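Alpha-glucosidase (Pseudoalteromonas sp. K8, PDB 5HQA) hydrolyses alpha-glucosides as a calcium-binding, chloride-activated glycoside hydrolase of family 97, here holding the inhibitor acarbose in its active site. Local coordinates at residues 5-10 / 103-108; 265-270 / 303-308. All coordinates share one frame; numbering follows the deposited sequence. Where two conformers were deposited one is given.

Contact 1: 5-10 / 103-108; sequences SPDGNI and AFDSGV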
ATOM      1  N   SER A   5     -18.332 -14.427  13.287  1.00 13.08           N
ATOM      2  CA  SER A   5     -18.638 -13.774  12.028  1.00 13.10           C
ATOM      3  C   SER A   5     -20.107 -14.000  11.677  1.00 15.37           C
ATOM      4  O   SER A   5     -20.751 -14.903  12.219  1.00 15.40           O
ATOM      5  CB  SER A   5     -17.738 -14.311  10.913  1.00 12.82           C
ATOM      6  OG  SER A   5     -17.865 -15.719  10.816  1.00 14.32           O
ATOM      7  N   PRO A   6     -20.663 -13.186  10.778  1.00 15.32           N
ATOM      8  CA  PRO A   6     -22.047 -13.429  10.346  1.00 17.83           C
ATOM      9  C   PRO A   6     -22.298 -14.850   9.866  1.00 20.26           C
ATOM     10  O   PRO A   6     -23.342 -15.425  10.198  1.00 21.54           O
ATOM     11  CB  PRO A   6     -22.235 -12.398   9.228  1.00 18.47           C
ATOM     12  CG  PRO A   6     -21.335 -11.266   9.641  1.00 17.25           C
ATOM     13  CD  PRO A   6     -20.119 -11.935  10.216  1.00 15.97           C
ATOM     14  N   ASP A   7     -21.367 -15.451   9.122  1.00 18.53           N
ATOM     15  CA  ASP A   7     -21.590 -16.811   8.646  1.00 18.48           C
ATOM     16  C   ASP A   7     -21.222 -17.874   9.676  1.00 17.68           C
ATOM     17  O   ASP A   7     -21.429 -19.065   9.416  1.00 20.34           O
ATOM     18  CB  ASP A   7     -20.839 -17.057   7.327  1.00 18.58           C
ATOM     19  CG  ASP A   7     -19.319 -17.017   7.470  1.00 21.53           C
ATOM     20  OD1 ASP A   7     -18.783 -16.980   8.597  1.00 18.26           O
ATOM     21  OD2 ASP A   7     -18.642 -17.034   6.414  1.00 22.04           O
ATOM     22  N   GLY A   8     -20.700 -17.480  10.838  1.00 16.82           N
ATOM     23  CA  GLY A   8     -20.370 -18.418  11.897  1.00 16.43           C
ATOM     24  C   GLY A   8     -19.020 -19.097  11.781  1.00 17.74           C
ATOM     25  O   GLY A   8     -18.618 -19.787  12.723  1.00 17.18           O
ATOM     26  N   ASN A   9     -18.295 -18.923  10.669  1.00 13.92           N
ATOM     27  CA  ASN A   9     -17.064 -19.687  10.479  1.00 15.89           C
ATOM     28  C   ASN A   9     -15.908 -19.179  11.329  1.00 15.03           C
ATOM     29  O   ASN A   9     -15.040 -19.975  11.711  1.00 14.69           O
ATOM     30  CB  ASN A   9     -16.665 -19.693   9.010  1.00 15.10           C
ATOM     31  CG  ASN A   9     -17.560 -20.587   8.185  1.00 22.15           C
ATOM     32  OD1 ASN A   9     -18.036 -21.614   8.668  1.00 23.88           O
ATOM     33  ND2 ASN A   9     -17.815 -20.192   6.944  1.00 27.05           N
ATOM     34  N   ILE A  10     -15.863 -17.885  11.633  1.00 13.38           N
ATOM     35  CA  ILE A  10     -14.833 -17.325  12.506  1.00 13.43           C
ATOM     36  C   ILE A  10     -15.443 -17.099  13.880  1.00 16.14           C
ATOM     37  O   ILE A  10     -16.492 -16.449  14.007  1.00 14.74           O
ATOM     38  CB  ILE A  10     -14.255 -16.017  11.939  1.00 12.71           C
ATOM     39  CG1 ILE A  10     -13.541 -16.288  10.610  1.00 13.31           C
ATOM     40  CG2 ILE A  10     -13.290 -15.383  12.950  1.00 11.40           C
ATOM     41  CD1 ILE A  10     -13.061 -15.034   9.901  1.00 13.67           C
ATOM     42  N   ALA A 103     -16.179  -8.968  14.091  1.00 13.44           N
ATOM     43  CA  ALA A 103     -15.971 -10.239  13.405  1.00 12.56           C
ATOM     44  C   ALA A 103     -16.687 -10.182  12.062  1.00 15.50           C
ATOM     45  O   ALA A 103     -17.923 -10.094  12.017  1.00 15.52           O
ATOM     46  CB  ALA A 103     -16.480 -11.404  14.253  1.00 12.10           C
ATOM     47  N   PHE A 104     -15.911 -10.216  10.982  1.00 12.29           N
ATOM     48  CA  PHE A 104     -16.398 -10.285   9.609  1.00 13.43           C
ATOM     49  C   PHE A 104     -16.238 -11.707   9.085  1.00 13.70           C
ATOM     50  O   PHE A 104     -15.467 -12.502   9.626  1.00 14.13           O
ATOM     51  CB  PHE A 104     -15.619  -9.343   8.688  1.00 11.69           C
ATOM     52  CG  PHE A 104     -15.590  -7.911   9.137  1.00 12.07           C
ATOM     53  CD1 PHE A 104     -16.391  -6.962   8.504  1.00 13.76           C
ATOM     54  CD2 PHE A 104     -14.734  -7.503  10.152  1.00 11.92           C
ATOM     55  CE1 PHE A 104     -16.363  -5.640   8.895  1.00 15.50           C
ATOM     56  CE2 PHE A 104     -14.693  -6.180  10.549  1.00 15.13           C
ATOM     57  CZ  PHE A 104     -15.514  -5.246   9.920  1.00 16.71           C
ATOM     58  N   ASP A 105     -16.942 -12.015   7.992  1.00 13.34           N
ATOM     59  CA  ASP A 105     -16.714 -13.310   7.357  1.00 13.29           C
ATOM     60  C   ASP A 105     -15.275 -13.470   6.866  1.00 14.61           C
ATOM     61  O   ASP A 105     -14.801 -14.601   6.739  1.00 15.20           O
ATOM     62  CB  ASP A 105     -17.681 -13.519   6.197  1.00 12.96           C
ATOM     63  CG  ASP A 105     -19.103 -13.741   6.669  1.00 20.17           C
ATOM     64  OD1 ASP A 105     -19.299 -14.020   7.876  1.00 17.99           O
ATOM     65  OD2 ASP A 105     -20.028 -13.654   5.833  1.00 22.06           O
ATOM     66  N   SER A 106     -14.563 -12.374   6.607  1.00 11.85           N
ATOM     67  CA  SER A 106     -13.207 -12.450   6.083  1.00 11.21           C
ATOM     68  C   SER A 106     -12.126 -12.180   7.124  1.00 11.40           C
ATOM     69  O   SER A 106     -10.940 -12.184   6.769  1.00 11.95           O
ATOM     70  CB  SER A 106     -13.045 -11.469   4.919  1.00 15.62           C
ATOM     71  OG  SER A 106     -13.303 -10.142   5.348  1.00 16.34           O
ATOM     72  N   GLY A 107     -12.475 -11.949   8.384  1.00 11.33           N
ATOM     73  CA  GLY A 107     -11.452 -11.689   9.380  1.00 10.41           C
ATOM     74  C   GLY A 107     -12.001 -10.925  10.570  1.00 13.61           C
ATOM     75  O   GLY A 107     -13.202 -10.678  10.682  1.00 13.60           O
ATOM     76  N   VAL A 108     -11.092 -10.562  11.473  0.57 10.90           N
ATOM     77  CA  VAL A 108     -11.490  -9.890  12.704  0.57 11.13           C
ATOM     78  C   VAL A 108     -10.602  -8.680  12.949  0.57 11.75           C
ATOM     79  O   VAL A 108      -9.411  -8.668  12.620  0.57 12.06           O
ATOM     80  CB  VAL A 108     -11.457 -10.838  13.930  0.57 13.37           C
ATOM     81  CG1 VAL A 108     -12.179 -12.134  13.626  0.57 14.26           C
ATOM     82  CG2 VAL A 108     -10.039 -11.106  14.374  0.57 11.45           C
TER
HETATM   83  O   HOH W   1     -15.960 -17.179   6.506  1.00 30.02           O
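Ile10 forms the tight, buried end of this contact between two beta-hairpin turns. With CG1 anti to the carbonyl carbon (chi1 -64°) and the chain extended beyond it, Ile10 sends CD1 over the backbone of the type I turn from Phe104 to Gly107, 3.5 Å from Gly107 N. Ala103 CB packs beside the backbone of Ser5, 3.7 Å from Ser5 N. Ile10 CG2 meets Val108 CG1 in the valine conformer given, the two side chains slanting across each other.

The other end is polar and more open to solvent. Asp105 OD1 accepts the backbone N-H of Asp7 (Asp7 N to Asp105 OD1, 2.8 Å) on its syn side, 19° out of the carboxylate plane, and also rests against Pro6 CD. The carboxylates of Asp7 and Asp105 stack with planes 14° apart, Asp7 OD1 lying 3.1 Å from Asp105 OD1; their repulsion would tend to raise the proton affinity, which the donors on both probably offset. Asp7 OD1 is gripped from opposite faces of its plane by Ser5 OG at 2.7 Å and by Asn9 N, the latter closing an Asx turn. A water links Asp7 OD2 to Asp105 O. An alanine in place of Asp105 would probably leave Asp7 N without its acceptor and loosen the hold on the Ser5–Gly8 turn.

The contact thus joins the turn between strands 2-4 and 10-15 to that between strands 95-104 and 107-114, two antiparallel sheets of the N-terminal region; Ile25 of strand 22-27 touches both Ile10 and Val108, and helix 245-248 packs on Phe104.

Contact 2: 265-270 / 303-308; sequences KYIGIW and YGFDGV. With AC1 (4,6-dideoxy-4-{[(1S,4R,5S,6S)-4,5,6-trihydroxy-3-(hydroxymethyl)cyclohex-2-en-1-yl]amino}-alpha-D-glucopyranose), chain B.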
ATOM      1  N   LYS A 265      -3.677   8.433 -15.016  1.00 14.61           N
ATOM      2  CA  LYS A 265      -2.357   7.930 -15.363  1.00 13.68           C
ATOM      3  C   LYS A 265      -1.397   9.091 -15.558  1.00 14.42           C
ATOM      4  O   LYS A 265      -1.804  10.190 -15.944  1.00 18.01           O
ATOM      5  CB  LYS A 265      -2.423   7.069 -16.625  1.00 14.26           C
ATOM      6  CG  LYS A 265      -3.141   5.744 -16.382  1.00 15.29           C
ATOM      7  CD  LYS A 265      -3.470   5.037 -17.687  1.00 15.13           C
ATOM      8  CE  LYS A 265      -4.524   5.816 -18.468  1.00 17.06           C
ATOM      9  NZ  LYS A 265      -5.092   4.984 -19.553  1.00 19.27           N
ATOM     10  N   TYR A 266      -0.116   8.854 -15.274  1.00 12.88           N
ATOM     11  CA  TYR A 266       0.864   9.922 -15.397  1.00 14.60           C
ATOM     12  C   TYR A 266       2.174   9.373 -15.936  1.00 14.89           C
ATOM     13  O   TYR A 266       2.422   8.165 -15.928  1.00 16.47           O
ATOM     14  CB  TYR A 266       1.084  10.652 -14.055  1.00 13.85           C
ATOM     15  CG  TYR A 266       1.788   9.873 -12.967  1.00 12.89           C
ATOM     16  CD1 TYR A 266       1.131   8.872 -12.254  1.00 12.90           C
ATOM     17  CD2 TYR A 266       3.099  10.170 -12.619  1.00 13.18           C
ATOM     18  CE1 TYR A 266       1.773   8.168 -11.241  1.00 15.70           C
ATOM     19  CE2 TYR A 266       3.747   9.477 -11.607  1.00 14.56           C
ATOM     20  CZ  TYR A 266       3.079   8.476 -10.924  1.00 17.01           C
ATOM     21  OH  TYR A 266       3.729   7.786  -9.927  1.00 18.22           O
ATOM     22  N   ILE A 267       2.999  10.290 -16.441  1.00 13.56           N
ATOM     23  CA  ILE A 267       4.368   9.990 -16.833  1.00 13.01           C
ATOM     24  C   ILE A 267       5.276  10.904 -16.026  1.00 16.38           C
ATOM     25  O   ILE A 267       4.804  11.715 -15.221  1.00 14.99           O
ATOM     26  CB  ILE A 267       4.588  10.187 -18.340  1.00 14.44           C
ATOM     27  CG1 ILE A 267       4.322  11.649 -18.724  1.00 14.41           C
ATOM     28  CG2 ILE A 267       3.704   9.226 -19.143  1.00 14.60           C
ATOM     29  CD1 ILE A 267       4.434  11.918 -20.217  1.00 14.80           C
ATOM     30  N   GLY A 268       6.583  10.798 -16.227  1.00 16.65           N
ATOM     31  CA  GLY A 268       7.430  11.666 -15.449  1.00 14.45           C
ATOM     32  C   GLY A 268       8.860  11.747 -15.911  1.00 15.57           C
ATOM     33  O   GLY A 268       9.390  10.798 -16.489  1.00 16.33           O
ATOM     34  N   ILE A 269       9.479  12.903 -15.683  1.00 13.95           N
ATOM     35  CA  ILE A 269      10.929  13.026 -15.729  1.00 13.86           C
ATOM     36  C   ILE A 269      11.415  12.371 -14.444  1.00 17.66           C
ATOM     37  O   ILE A 269      11.317  12.952 -13.357  1.00 14.64           O
ATOM     38  CB  ILE A 269      11.379  14.482 -15.851  1.00 14.52           C
ATOM     39  CG1 ILE A 269      10.898  15.053 -17.184  1.00 15.81           C
ATOM     40  CG2 ILE A 269      12.894  14.596 -15.730  1.00 16.53           C
ATOM     41  CD1 ILE A 269      11.060  16.566 -17.318  1.00 15.86           C
ATOM     42  N   TRP A 270      11.862  11.122 -14.562  1.00 15.63           N
ATOM     43  CA  TRP A 270      11.984  10.237 -13.411  1.00 12.55           C
ATOM     44  C   TRP A 270      12.911   9.061 -13.715  1.00 14.12           C
ATOM     45  O   TRP A 270      14.016   8.984 -13.173  1.00 13.66           O
ATOM     46  CB  TRP A 270      10.599   9.734 -12.978  1.00 11.93           C
ATOM     47  CG  TRP A 270      10.707   8.809 -11.814  1.00 15.11           C
ATOM     48  CD1 TRP A 270      11.005   9.152 -10.525  1.00 16.83           C
ATOM     49  CD2 TRP A 270      10.563   7.379 -11.827  1.00 13.54           C
ATOM     50  NE1 TRP A 270      11.053   8.026  -9.733  1.00 14.98           N
ATOM     51  CE2 TRP A 270      10.790   6.925 -10.510  1.00 13.96           C
ATOM     52  CE3 TRP A 270      10.272   6.441 -12.825  1.00 14.17           C
ATOM     53  CZ2 TRP A 270      10.733   5.574 -10.163  1.00 12.12           C
ATOM     54  CZ3 TRP A 270      10.219   5.098 -12.481  1.00 13.87           C
ATOM     55  CH2 TRP A 270      10.448   4.677 -11.161  1.00 13.48           C
ATOM     56  N   TYR A 303      -1.121  11.351 -25.831  1.00 23.69           N
ATOM     57  CA  TYR A 303      -1.373   9.939 -25.577  1.00 22.43           C
ATOM     58  C   TYR A 303      -2.280   9.684 -24.382  1.00 24.18           C
ATOM     59  O   TYR A 303      -2.475   8.526 -24.004  1.00 27.35           O
ATOM     60  CB  TYR A 303      -0.040   9.201 -25.436  1.00 21.49           C
ATOM     61  CG  TYR A 303       0.672   9.141 -26.766  1.00 23.58           C
ATOM     62  CD1 TYR A 303       0.220   8.295 -27.771  1.00 25.35           C
ATOM     63  CD2 TYR A 303       1.764   9.959 -27.039  1.00 23.14           C
ATOM     64  CE1 TYR A 303       0.851   8.240 -29.004  1.00 26.75           C
ATOM     65  CE2 TYR A 303       2.400   9.917 -28.280  1.00 25.91           C
ATOM     66  CZ  TYR A 303       1.938   9.052 -29.254  1.00 26.51           C
ATOM     67  OH  TYR A 303       2.554   8.991 -30.481  1.00 26.62           O
ATOM     68  N   GLY A 304      -2.854  10.727 -23.786  1.00 22.95           N
ATOM     69  CA  GLY A 304      -3.899  10.533 -22.803  1.00 22.15           C
ATOM     70  C   GLY A 304      -3.453  10.385 -21.364  1.00 25.52           C
ATOM     71  O   GLY A 304      -4.059   9.622 -20.607  1.00 30.37           O
ATOM     72  N   PHE A 305      -2.421  11.120 -20.953  1.00 19.38           N
ATOM     73  CA  PHE A 305      -1.958  11.099 -19.575  1.00 17.58           C
ATOM     74  C   PHE A 305      -2.286  12.421 -18.897  1.00 20.41           C
ATOM     75  O   PHE A 305      -2.209  13.484 -19.519  1.00 19.94           O
ATOM     76  CB  PHE A 305      -0.461  10.794 -19.516  1.00 15.90           C
ATOM     77  CG  PHE A 305      -0.133   9.412 -19.998  1.00 17.32           C
ATOM     78  CD1 PHE A 305       0.086   9.168 -21.343  1.00 17.45           C
ATOM     79  CD2 PHE A 305      -0.107   8.345 -19.112  1.00 17.08           C
ATOM     80  CE1 PHE A 305       0.354   7.887 -21.798  1.00 18.83           C
ATOM     81  CE2 PHE A 305       0.165   7.058 -19.558  1.00 17.56           C
ATOM     82  CZ  PHE A 305       0.395   6.829 -20.903  1.00 18.60           C
ATOM     83  N   ASP A 306      -2.673  12.343 -17.620  1.00 19.61           N
ATOM     84  CA  ASP A 306      -3.207  13.505 -16.917  1.00 21.96           C
ATOM     85  C   ASP A 306      -2.126  14.458 -16.427  1.00 22.44           C
ATOM     86  O   ASP A 306      -2.396  15.654 -16.261  1.00 21.93           O
ATOM     87  CB  ASP A 306      -4.042  13.063 -15.712  1.00 23.01           C
ATOM     88  CG  ASP A 306      -5.315  12.355 -16.107  1.00 34.77           C
ATOM     89  OD1 ASP A 306      -5.773  12.536 -17.252  1.00 37.55           O
ATOM     90  OD2 ASP A 306      -5.871  11.624 -15.259  1.00 41.34           O
ATOM     91  N   GLY A 307      -0.926  13.953 -16.146  1.00 18.92           N
ATOM     92  CA  GLY A 307       0.072  14.779 -15.493  1.00 17.28           C
ATOM     93  C   GLY A 307       1.474  14.293 -15.775  1.00 18.35           C
ATOM     94  O   GLY A 307       1.693  13.177 -16.257  1.00 16.32           O
ATOM     95  N   VAL A 308       2.431  15.168 -15.467  1.00 17.18           N
ATOM     96  CA  VAL A 308       3.855  14.882 -15.611  1.00 15.08           C
ATOM     97  C   VAL A 308       4.519  15.137 -14.265  1.00 14.85           C
ATOM     98  O   VAL A 308       4.553  16.279 -13.794  1.00 16.35           O
ATOM     99  CB  VAL A 308       4.510  15.734 -16.706  1.00 15.50           C
ATOM    100  CG1 VAL A 308       6.016  15.495 -16.733  1.00 15.97           C
ATOM    101  CG2 VAL A 308       3.875  15.441 -18.063  1.00 15.87           C
TER
HETATM  102  C1  AC1 B   3      17.490   4.802  -1.789  1.00 28.84           C
HETATM  103  O2  AC1 B   3      16.210   3.353  -0.376  1.00 22.59           O
HETATM  104  C2  AC1 B   3      16.130   4.562  -1.150  1.00 22.81           C
HETATM  105  C4A AC1 B   3      12.475   8.871  -6.216  1.00 15.05           C
HETATM  106  C3  AC1 B   3      15.037   4.486  -2.182  1.00 17.22           C
HETATM  107  O3  AC1 B   3      13.777   4.186  -1.555  1.00 15.78           O
HETATM  108  C4  AC1 B   3      14.980   5.774  -2.961  1.00 15.63           C
HETATM  109  N4A AC1 B   3      13.749   5.907  -3.803  1.00 14.18           N
HETATM  110  C5  AC1 B   3      16.245   5.663  -3.797  1.00 23.06           C
HETATM  111  O5  AC1 B   3      17.410   5.823  -2.885  1.00 25.95           O
HETATM  112  C6  AC1 B   3      16.361   6.666  -4.902  1.00 22.42           C
HETATM  113  C1B AC1 B   3      13.025   7.221  -3.663  1.00 19.62           C
HETATM  114  C2B AC1 B   3      11.634   7.205  -4.583  1.00 19.86           C
HETATM  115  O2B AC1 B   3      10.926   6.005  -4.272  1.00 13.05           O
HETATM  116  C3B AC1 B   3      11.922   7.357  -5.951  1.00 18.63           C
HETATM  117  O3B AC1 B   3      10.764   7.164  -6.801  1.00 17.17           O
HETATM  118  O4  AC1 B   3      12.897   9.007  -7.559  1.00 14.28           O
HETATM  119  C5B AC1 B   3      13.557   9.239  -5.333  1.00 14.41           C
HETATM  120  C7B AC1 B   3      13.807   8.369  -3.981  1.00 14.01           C
HETATM  121  C6B AC1 B   3      14.011  10.709  -5.357  1.00 15.74           C
HETATM  122  O6B AC1 B   3      13.035  11.465  -4.712  1.00 22.24           O
HETATM  123  O   HOH W   2      -6.439   7.514 -20.559  1.00 38.72           O
HETATM  124  O   HOH W   3      -2.746   6.861 -21.083  1.00 47.89           O
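Lys265–Ile269 and Gly307–Val308 are neighbouring parallel strands of the barrel sheet in the TIM-barrel-type catalytic region, joined by a beta-alpha-beta crossover through helix 290-303. Ile267 N donates to Gly307 O at 3.2 Å, and Asp306 N reaches Lys265 O at 2.9 Å, nearly in line with the carbonyl bond. One step further along the strands, Val308 CA approaches Ile267 O at 3.3 Å in a CA-H...O contact.

Side chains seal the helix-facing side. Ile267 CG2 sits over one face of the Phe305 ring, 4.0 Å from its centroid and 14° off the normal, a CH-pi contact, while CG1, held between the backbone N and the carbonyl carbon (chi1 61°), turns to Val308 CG2. Lys265 CB meets Phe305 CD2 at 3.6 Å. Phe299 and Tyr296 of helix 290-303 cover Ile267 and Val308 respectively. The lysine chain bends at chi3, and its NZ binds the carbonyl oxygens of Val550 and Ile547 and a water shared with Gly304 O.

Trp270 directs NE1 to the acarbose unit, with a hydrogen bond to O3B of 3.1 Å and a weak one to O4. Tyr266 OH is bonded to Asp489. Lys265 NZ thus serves protein carbonyls, whereas Trp270 NE1 serves ligand hydroxyls. Between them buried Gly307 N has no partner, so holding the pair at the Tyr266–Gly307 step falls to the neighbouring backbone bonds and apolar packing.

In the fold
Contact 1 and contact 2 are both largely buried, yet they belong to different parts of the chain, on opposite sides of its centre with their nearest atoms about 29 Å apart. They have no strand or helix in common. The 5-10/103-108 pair brings together turns from two antiparallel sheets, and its one direct hydrogen bond runs from backbone to a carboxylate on its solvent-facing side. In 265-270/303-308, adjacent strands of a single parallel sheet are tied through main-chain groups, with an aromatic ring in the packing. Contact 1 lies away from the annotated sites; contact 2 extends into the ligand pocket.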